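Local coordinates for protein AxyAgu115A (Amphibacillus xylanus NBRC 15112, PDB 6NPS) that probably hydrolyses glycosidic bonds as a family GH115 alpha-glucuronidase, removing glucuronic acid side groups from hemicelluloses such as arabinoglucuronoxylan, at residues 191-196 / 217-222; 242-247 / 251-256; 410-415 / 455-460. The protein carries 3 engineered substitutions. All coordinates share one frame; numbering follows the deposited sequence.

How the interactions relate
The three contacts follow one another along the chain without nesting or crossing, all within the GH115 TIM-barrel region. Interaction 1 brings the residue just before the N-cap of helix 195-207 against the loop after strand 212-214, closing a loop that contains most of that helix and the strand. Interaction 2 closes a short loop, three residues between its segments, between strand 241-242 and helix 256-260. Interaction 3 spans helix 428-440 and strand 446-450, tying the end of strand 405-410 to helix 458-469. Interaction 1 touches both others: F222 packs on M242 and M217 on S245 and H247 of interaction 2, while W218 meets the ring of H414 in interaction 3.

Interaction 1 (191-196 / 217-222); sequences GGFNAE and MWSARF
F193 and A220 carry the apolar contact. The methyl group of A220 sits over one face of the phenyl ring, offset toward the rim, in a CH-pi arrangement: A220 CB is 4.2 Å from the ring centroid of F193 and 25° off the ring normal. The closest carbon pair is F193 CD1 and A220 CB at 3.8 Å. A chi1 of -58° turns the F193 ring away from its own carbonyl and out over the 217-222 loop. S219 adds a looser touch, its OG lying 4.4 Å from CE1 of F193 in an oblique position.

The setting is the C-terminal end of a TIM barrel. Residues 191-196 lead into helix 195-207, the second helix between strands 170-174 and 212-214, and the loop with residues 217-222 leaves the latter strand. Loops at this end of the barrel carry the active site in such folds. A glycerol about 4 Å from the side chain of S219 probably comes from the crystallisation liquor and at most hints at a pocket.

Polar links are indirect or local. The side-chain amide of N231 binds the carbonyl oxygens of both F193 and F222, bridging the two segments. F193 is the centre of an inverse gamma turn, with a weak bond of 3.0 Å from N194 N to G192 O. N194 then caps helix 195-207: its OD1 accepts from M197 N, and its ND2 reaches back to F190 O at the end of the preceding helix. Across the loop, S219 OG has a weak hydrogen bond with W179 NE1.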
loop_
_atom_site.group_PDB
_atom_site.type_symbol
_atom_site.label_atom_id
_atom_site.label_comp_id
_atom_site.label_asym_id
_atom_site.label_seq_id
_atom_site.Cartn_x
_atom_site.Cartn_y
_atom_site.Cartn_z
ATOM N N GLY A 191 39.438 -24.066 12.959
ATOM C CA GLY A 191 38.860 -25.168 13.714
ATOM C C GLY A 191 38.078 -24.790 14.962
ATOM O O GLY A 191 37.573 -25.687 15.644
ATOM N N GLY A 192 37.944 -23.512 15.285
ATOM C CA GLY A 192 37.046 -23.103 16.344
ATOM C C GLY A 192 37.555 -21.875 17.068
ATOM O O GLY A 192 38.446 -21.156 16.596
ATOM N N PHE A 193 36.958 -21.629 18.235
ATOM C CA PHE A 193 37.315 -20.454 19.032
ATOM C C PHE A 193 38.472 -20.790 19.981
ATOM O O PHE A 193 38.367 -20.682 21.209
ATOM C CB PHE A 193 36.105 -19.938 19.798
ATOM C CG PHE A 193 34.924 -19.557 18.917
ATOM C CD1 PHE A 193 33.968 -20.503 18.563
ATOM C CD2 PHE A 193 34.764 -18.250 18.491
ATOM C CE1 PHE A 193 32.873 -20.144 17.782
ATOM C CE2 PHE A 193 33.680 -17.887 17.703
ATOM C CZ PHE A 193 32.731 -18.836 17.347
ATOM N N ASN A 194 39.591 -21.206 19.383
ATOM C CA ASN A 194 40.721 -21.768 20.105
ATOM C C ASN A 194 41.880 -20.781 20.129
ATOM O O ASN A 194 41.796 -19.659 19.622
ATOM C CB ASN A 194 41.149 -23.091 19.466
ATOM C CG ASN A 194 41.439 -22.945 17.979
ATOM O OD1 ASN A 194 41.935 -21.893 17.538
ATOM N ND2 ASN A 194 41.124 -23.993 17.189
ATOM N N ALA A 195 42.993 -21.221 20.723
ATOM C CA ALA A 195 44.132 -20.326 20.919
ATOM C C ALA A 195 44.744 -19.888 19.602
ATOM O O ALA A 195 45.339 -18.808 19.526
ATOM C CB ALA A 195 45.193 -21.031 21.764
ATOM N N GLU A 196 44.660 -20.734 18.576
ATOM C CA GLU A 196 45.204 -20.377 17.267
ATOM C C GLU A 196 44.463 -19.181 16.692
ATOM O O GLU A 196 45.076 -18.230 16.180
ATOM C CB GLU A 196 45.107 -21.571 16.318
ATOM C CG GLU A 196 46.182 -22.659 16.524
ATOM C CD GLU A 196 46.416 -23.039 17.998
ATOM O OE1 GLU A 196 45.469 -23.506 18.675
ATOM O OE2 GLU A 196 47.557 -22.859 18.482
ATOM N N MET A 217 31.096 -15.571 23.238
ATOM C CA MET A 217 30.413 -16.232 24.332
ATOM C C MET A 217 29.084 -16.855 23.942
ATOM O O MET A 217 28.433 -17.434 24.816
ATOM C CB MET A 217 30.166 -15.249 25.491
ATOM C CG MET A 217 29.543 -13.953 24.997
ATOM S SD MET A 217 27.751 -13.722 25.162
ATOM C CE MET A 217 27.728 -12.713 26.639
ATOM N N TRP A 218 28.654 -16.775 22.681
ATOM C CA TRP A 218 27.327 -17.307 22.370
ATOM C C TRP A 218 27.321 -18.830 22.308
ATOM O O TRP A 218 26.500 -19.478 22.974
ATOM C CB TRP A 218 26.775 -16.709 21.073
ATOM C CG TRP A 218 26.011 -15.457 21.364
ATOM C CD1 TRP A 218 25.938 -14.813 22.567
ATOM C CD2 TRP A 218 25.211 -14.693 20.453
ATOM N NE1 TRP A 218 25.158 -13.691 22.464
ATOM C CE2 TRP A 218 24.693 -13.593 21.179
ATOM C CE3 TRP A 218 24.879 -14.826 19.096
ATOM C CZ2 TRP A 218 23.861 -12.636 20.592
ATOM C CZ3 TRP A 218 24.059 -13.873 18.518
ATOM C CH2 TRP A 218 23.561 -12.793 19.265
ATOM N N SER A 219 28.179 -19.424 21.475
ATOM C CA SER A 219 28.332 -20.880 21.406
ATOM C C SER A 219 29.798 -21.258 21.609
ATOM O O SER A 219 30.376 -22.093 20.891
ATOM C CB SER A 219 27.809 -21.438 20.088
ATOM O OG SER A 219 28.832 -21.409 19.109
ATOM N N ALA A 220 30.420 -20.594 22.571
ATOM C CA ALA A 220 31.836 -20.741 22.846
ATOM C C ALA A 220 32.029 -20.580 24.341
ATOM O O ALA A 220 31.247 -19.895 25.008
ATOM C CB ALA A 220 32.670 -19.694 22.093
ATOM N N ARG A 221 33.088 -21.196 24.858
ATOM C CA ARG A 221 33.481 -21.041 26.256
ATOM C C ARG A 221 34.970 -20.731 26.238
ATOM O O ARG A 221 35.789 -21.639 26.037
ATOM C CB ARG A 221 33.196 -22.310 27.063
ATOM C CG ARG A 221 31.724 -22.533 27.310
ATOM C CD ARG A 221 31.488 -23.895 27.959
ATOM N NE ARG A 221 31.846 -25.001 27.074
ATOM C CZ ARG A 221 32.172 -26.229 27.485
ATOM N NH1 ARG A 221 32.169 -26.530 28.778
ATOM N NH2 ARG A 221 32.492 -27.165 26.605
ATOM N N PHE A 222 35.289 -19.458 26.452
ATOM C CA PHE A 222 36.655 -18.997 26.313
ATOM C C PHE A 222 37.565 -19.764 27.263
ATOM O O PHE A 222 38.679 -20.134 26.880
ATOM C CB PHE A 222 36.703 -17.507 26.575
ATOM C CG PHE A 222 38.079 -16.893 26.427
ATOM C CD1 PHE A 222 38.583 -16.546 25.180
ATOM C CD2 PHE A 222 38.872 -16.673 27.563
ATOM C CE1 PHE A 222 39.862 -15.917 25.086
ATOM C CE2 PHE A 222 40.137 -16.114 27.471
ATOM C CZ PHE A 222 40.623 -15.703 26.229
#

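Interaction 2 (242-247 / 251-256); sequences MGASHH and LRYGEE
Y253 reaches the 242-247 segment with its far end, the OH and CE1. There Y253 OH donates to G243 O at 2.9 Å; the carbonyl oxygen lies at the ring edge, near the ring plane, whereas the hydroxyl stands 43° out of the carbonyl plane. A244 CB approaches the ring obliquely, 3.8 Å from Y253 CE1. M242 crosses the tyrosine at about a right angle, its chain folded back at chi2 and chi3 to put CE 3.8 Å from Y253 OH.

The backbone of Y253 is held from its own segment. E256 OE2 accepts from Y253 N at 2.9 Å, the N-H coming down on it about 44° out of the carboxylate plane, while E256 OE1 forms a salt bridge of 2.8 Å with R252 NH1, close to the guanidinium plane. That carboxylate thus pins the turn from both oxygens.

Around this loop of the TIM barrel, L251 and R252 pack on helix 277-291, M242 leans on L213 of strand 212-214, and A244 O accepts from T299 OG1 in strand 298-300.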
loop_
_atom_site.group_PDB
_atom_site.type_symbol
_atom_site.label_atom_id
_atom_site.label_comp_id
_atom_site.label_asym_id
_atom_site.label_seq_id
_atom_site.Cartn_x
_atom_site.Cartn_y
_atom_site.Cartn_z
ATOM N N MET A 242 41.484 -10.055 30.572
ATOM C CA MET A 242 40.212 -10.622 30.135
ATOM C C MET A 242 39.072 -10.015 30.945
ATOM O O MET A 242 39.220 -9.709 32.127
ATOM C CB MET A 242 40.223 -12.151 30.269
ATOM C CG MET A 242 41.183 -12.863 29.286
ATOM S SD MET A 242 40.949 -12.300 27.548
ATOM C CE MET A 242 39.209 -12.768 27.311
ATOM N N GLY A 243 37.925 -9.824 30.297
ATOM C CA GLY A 243 36.735 -9.492 31.065
ATOM C C GLY A 243 35.531 -10.274 30.584
ATOM O O GLY A 243 35.635 -11.191 29.759
ATOM N N ALA A 244 34.360 -9.868 31.056
ATOM C CA ALA A 244 33.159 -10.603 30.733
ATOM C C ALA A 244 31.995 -9.641 30.703
ATOM O O ALA A 244 31.998 -8.603 31.377
ATOM C CB ALA A 244 32.904 -11.740 31.766
ATOM N N SER A 245 30.975 -10.003 29.931
ATOM C CA SER A 245 29.856 -9.110 29.763
ATOM C C SER A 245 29.043 -9.030 31.051
ATOM O O SER A 245 29.270 -9.752 32.033
ATOM C CB SER A 245 28.993 -9.549 28.584
ATOM O OG SER A 245 28.172 -10.657 28.948
ATOM N N HIS A 246 28.039 -8.156 30.976
ATOM C CA HIS A 246 27.178 -7.766 32.083
ATOM C C HIS A 246 26.500 -8.938 32.776
ATOM O O HIS A 246 26.123 -8.806 33.945
ATOM C CB HIS A 246 26.113 -6.802 31.547
ATOM C CG HIS A 246 25.699 -7.094 30.137
ATOM N ND1 HIS A 246 24.688 -7.982 29.831
ATOM C CD2 HIS A 246 26.164 -6.626 28.948
ATOM C CE1 HIS A 246 24.542 -8.047 28.519
ATOM N NE2 HIS A 246 25.418 -7.227 27.959
ATOM N N HIS A 247 26.326 -10.039 32.073
ATOM C CA HIS A 247 25.700 -11.214 32.631
ATOM C C HIS A 247 26.610 -12.391 32.834
ATOM O O HIS A 247 26.157 -13.484 32.810
ATOM C CB HIS A 247 24.490 -11.648 31.836
ATOM C CG HIS A 247 24.779 -12.063 30.440
ATOM N ND1 HIS A 247 24.801 -13.376 30.049
ATOM C CD2 HIS A 247 24.976 -11.342 29.323
ATOM C CE1 HIS A 247 25.048 -13.450 28.759
ATOM N NE2 HIS A 247 25.151 -12.225 28.292
ATOM N N LEU A 251 33.945 -14.676 36.656
ATOM C CA LEU A 251 34.860 -15.350 35.719
ATOM C C LEU A 251 34.235 -16.593 35.079
ATOM O O LEU A 251 34.938 -17.535 34.679
ATOM C CB LEU A 251 36.194 -15.689 36.394
ATOM C CG LEU A 251 36.891 -14.486 37.049
ATOM C CD1 LEU A 251 38.180 -14.937 37.768
ATOM C CD2 LEU A 251 37.192 -13.346 36.003
ATOM N N ARG A 252 32.911 -16.581 34.966
ATOM C CA ARG A 252 32.128 -17.651 34.357
ATOM C C ARG A 252 31.492 -17.111 33.084
ATOM O O ARG A 252 30.583 -16.273 33.166
ATOM C CB ARG A 252 31.038 -18.106 35.320
ATOM C CG ARG A 252 31.619 -18.880 36.516
ATOM C CD ARG A 252 32.220 -20.190 36.055
ATOM N NE ARG A 252 32.200 -21.158 37.147
ATOM C CZ ARG A 252 32.675 -22.402 37.072
ATOM N NH1 ARG A 252 33.221 -22.860 35.947
ATOM N NH2 ARG A 252 32.602 -23.196 38.140
ATOM N N TYR A 253 31.901 -17.621 31.916
ATOM C CA TYR A 253 31.232 -17.142 30.700
ATOM C C TYR A 253 29.866 -17.803 30.540
ATOM O O TYR A 253 29.584 -18.836 31.144
ATOM C CB TYR A 253 32.099 -17.385 29.470
ATOM C CG TYR A 253 33.312 -16.468 29.533
ATOM C CD1 TYR A 253 33.209 -15.127 29.155
ATOM C CD2 TYR A 253 34.529 -16.931 30.056
ATOM C CE1 TYR A 253 34.300 -14.271 29.261
ATOM C CE2 TYR A 253 35.612 -16.089 30.150
ATOM C CZ TYR A 253 35.488 -14.755 29.740
ATOM O OH TYR A 253 36.559 -13.895 29.846
ATOM N N GLY A 254 29.046 -17.219 29.649
ATOM C CA GLY A 254 27.614 -17.464 29.665
ATOM C C GLY A 254 27.209 -18.898 29.388
ATOM O O GLY A 254 26.127 -19.327 29.805
ATOM N N GLU A 255 28.040 -19.664 28.681
ATOM C CA GLU A 255 27.656 -21.041 28.368
ATOM C C GLU A 255 28.149 -22.063 29.407
ATOM O O GLU A 255 27.743 -23.239 29.343
ATOM C CB GLU A 255 28.180 -21.431 26.981
ATOM C CG GLU A 255 27.520 -20.672 25.827
ATOM C CD GLU A 255 26.130 -21.197 25.498
ATOM O OE1 GLU A 255 25.129 -20.719 26.089
ATOM O OE2 GLU A 255 26.044 -22.101 24.640
ATOM N N GLU A 256 29.003 -21.656 30.359
ATOM C CA GLU A 256 29.566 -22.626 31.305
ATOM C C GLU A 256 28.476 -23.325 32.099
ATOM O O GLU A 256 28.498 -24.553 32.242
ATOM C CB GLU A 256 30.570 -21.953 32.246
ATOM C CG GLU A 256 31.822 -21.450 31.494
ATOM C CD GLU A 256 33.007 -21.066 32.401
ATOM O OE1 GLU A 256 33.348 -21.844 33.330
ATOM O OE2 GLU A 256 33.613 -19.983 32.151
#

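Interaction 3 (410-415 / 455-460); sequences HFDYHG and ATQELP
The ring of F411 packs against P460 in the first turn of helix 458-469. P460 CB lies over one face in a CH-pi contact, 4.1 Å from the F411 ring centroid and 28° off its normal. The far end of the ring also meets the proline main chain: F411 CE2 is 3.5 Å from P460 C, and F411 CZ is 3.5 Å from P460 O. F411 thus spans the gap to the helix start with its ring, the nearest CA atoms of the two segments, those of F411 and Q457, standing 7.6 Å apart. I431 of helix 428-440 touches both F411 and P460, joining the same apolar cluster.

A second packing contact comes from Q457 at the N-cap position. Its chain bends at chi2 (-68°), so that the amide end lies alongside the base of the phenylalanine, Q457 CD being 4.2 Å from F411 CB.

Hydrogen bonds fix the lead-in to the helix. T456 OG1 donates to A455 O at 2.6 Å, in the carbonyl plane and on a lone pair. T456 N makes a weak bond of 3.3 Å to E458 OE2. The T456 hydroxyl is also bonded to N424 N, and on the other segment the backbone of F411 is bonded to that of N450.

Strands 405-410 and 446-450 are adjacent and parallel in the eight-stranded sheet, and the helix that follows the latter packs on the first residue beyond the former, the alternating strand-and-helix architecture of a TIM barrel.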
loop_
_atom_site.group_PDB
_atom_site.type_symbol
_atom_site.label_atom_id
_atom_site.label_comp_id
_atom_site.label_asym_id
_atom_site.label_seq_id
_atom_site.Cartn_x
_atom_site.Cartn_y
_atom_site.Cartn_z
ATOM N N HIS A 410 28.354 0.554 21.426
ATOM C CA HIS A 410 28.023 -0.429 20.388
ATOM C C HIS A 410 28.334 0.103 18.988
ATOM O O HIS A 410 27.862 1.180 18.610
ATOM C CB HIS A 410 26.535 -0.814 20.423
ATOM C CG HIS A 410 26.169 -1.742 21.541
ATOM N ND1 HIS A 410 26.017 -1.303 22.838
ATOM C CD2 HIS A 410 25.955 -3.085 21.567
ATOM C CE1 HIS A 410 25.693 -2.323 23.605
ATOM N NE2 HIS A 410 25.642 -3.416 22.862
ATOM N N PHE A 411 29.096 -0.679 18.216
ATOM C CA PHE A 411 29.176 -0.598 16.761
ATOM C C PHE A 411 28.343 -1.674 16.097
ATOM O O PHE A 411 28.318 -1.731 14.867
ATOM C CB PHE A 411 30.626 -0.789 16.253
ATOM C CG PHE A 411 31.607 0.268 16.700
ATOM C CD1 PHE A 411 31.185 1.483 17.211
ATOM C CD2 PHE A 411 32.973 0.032 16.583
ATOM C CE1 PHE A 411 32.091 2.464 17.575
ATOM C CE2 PHE A 411 33.893 1.008 16.979
ATOM C CZ PHE A 411 33.453 2.216 17.487
ATOM N N ASP A 412 27.710 -2.557 16.882
ATOM C CA ASP A 412 27.052 -3.773 16.410
ATOM C C ASP A 412 26.067 -4.174 17.489
ATOM O O ASP A 412 26.391 -4.085 18.672
ATOM C CB ASP A 412 28.105 -4.860 16.162
ATOM C CG ASP A 412 27.584 -6.076 15.393
ATOM O OD1 ASP A 412 26.801 -6.871 15.965
ATOM O OD2 ASP A 412 28.010 -6.265 14.221
ATOM N N TYR A 413 24.858 -4.565 17.107
ATOM C CA TYR A 413 23.883 -4.931 18.118
ATOM C C TYR A 413 22.858 -5.905 17.556
ATOM O O TYR A 413 22.288 -5.679 16.490
ATOM C CB TYR A 413 23.179 -3.695 18.663
ATOM C CG TYR A 413 22.156 -4.006 19.737
ATOM C CD1 TYR A 413 22.529 -4.670 20.914
ATOM C CD2 TYR A 413 20.824 -3.596 19.594
ATOM C CE1 TYR A 413 21.601 -4.967 21.909
ATOM C CE2 TYR A 413 19.912 -3.839 20.584
ATOM C CZ TYR A 413 20.300 -4.528 21.730
ATOM O OH TYR A 413 19.396 -4.788 22.700
ATOM N N HIS A 414 22.567 -6.930 18.319
ATOM C CA HIS A 414 21.553 -7.921 17.976
ATOM C C HIS A 414 20.402 -7.681 18.942
ATOM O O HIS A 414 20.460 -8.121 20.091
ATOM C CB HIS A 414 22.167 -9.312 18.114
ATOM C CG HIS A 414 21.259 -10.439 17.739
ATOM N ND1 HIS A 414 20.772 -10.612 16.458
ATOM C CD2 HIS A 414 20.765 -11.469 18.475
ATOM C CE1 HIS A 414 20.029 -11.707 16.421
ATOM N NE2 HIS A 414 20.009 -12.239 17.631
ATOM N N GLY A 415 19.351 -7.004 18.496
ATOM C CA GLY A 415 18.254 -6.672 19.393
ATOM C C GLY A 415 17.374 -5.622 18.748
ATOM O O GLY A 415 17.507 -5.348 17.558
ATOM N N ALA A 455 35.049 -7.773 11.590
ATOM C CA ALA A 455 35.230 -7.389 10.188
ATOM C C ALA A 455 34.414 -6.180 9.732
ATOM O O ALA A 455 33.236 -6.050 10.055
ATOM C CB ALA A 455 34.932 -8.583 9.287
ATOM N N THR A 456 35.059 -5.308 8.934
ATOM C CA THR A 456 34.586 -4.006 8.454
ATOM C C THR A 456 34.498 -2.958 9.561
ATOM O O THR A 456 34.261 -1.779 9.271
ATOM C CB THR A 456 33.220 -4.073 7.728
ATOM O OG1 THR A 456 32.154 -4.105 8.681
ATOM C CG2 THR A 456 33.137 -5.326 6.839
ATOM N N GLN A 457 34.757 -3.327 10.810
ATOM C CA GLN A 457 34.783 -2.319 11.867
ATOM C C GLN A 457 36.175 -1.735 12.121
ATOM O O GLN A 457 36.359 -1.057 13.131
ATOM C CB GLN A 457 34.223 -2.898 13.180
ATOM C CG GLN A 457 32.883 -3.615 13.044
ATOM C CD GLN A 457 31.742 -2.656 12.704
ATOM O OE1 GLN A 457 31.898 -1.441 12.795
ATOM N NE2 GLN A 457 30.604 -3.199 12.310
ATOM N N GLU A 458 37.138 -1.943 11.224
ATOM C CA GLU A 458 38.524 -1.595 11.537
ATOM C C GLU A 458 38.724 -0.086 11.666
ATOM O O GLU A 458 39.455 0.357 12.549
ATOM C CB GLU A 458 39.480 -2.164 10.485
ATOM C CG GLU A 458 39.525 -3.691 10.415
ATOM C CD GLU A 458 38.428 -4.288 9.513
ATOM O OE1 GLU A 458 37.629 -3.513 8.928
ATOM O OE2 GLU A 458 38.365 -5.537 9.397
ATOM N N LEU A 459 38.090 0.735 10.807
ATOM C CA LEU A 459 38.282 2.182 10.961
ATOM C C LEU A 459 37.689 2.703 12.271
ATOM O O LEU A 459 38.411 3.364 13.034
ATOM C CB LEU A 459 37.692 2.930 9.752
ATOM C CG LEU A 459 37.626 4.455 9.900
ATOM C CD1 LEU A 459 39.047 4.992 9.847
ATOM C CD2 LEU A 459 36.801 5.111 8.799
ATOM N N PRO A 460 36.415 2.450 12.607
ATOM C CA PRO A 460 35.904 2.998 13.876
ATOM C C PRO A 460 36.514 2.334 15.118
ATOM O O PRO A 460 36.631 3.005 16.153
ATOM C CB PRO A 460 34.390 2.775 13.777
ATOM C CG PRO A 460 34.218 1.667 12.830
ATOM C CD PRO A 460 35.374 1.776 11.833
#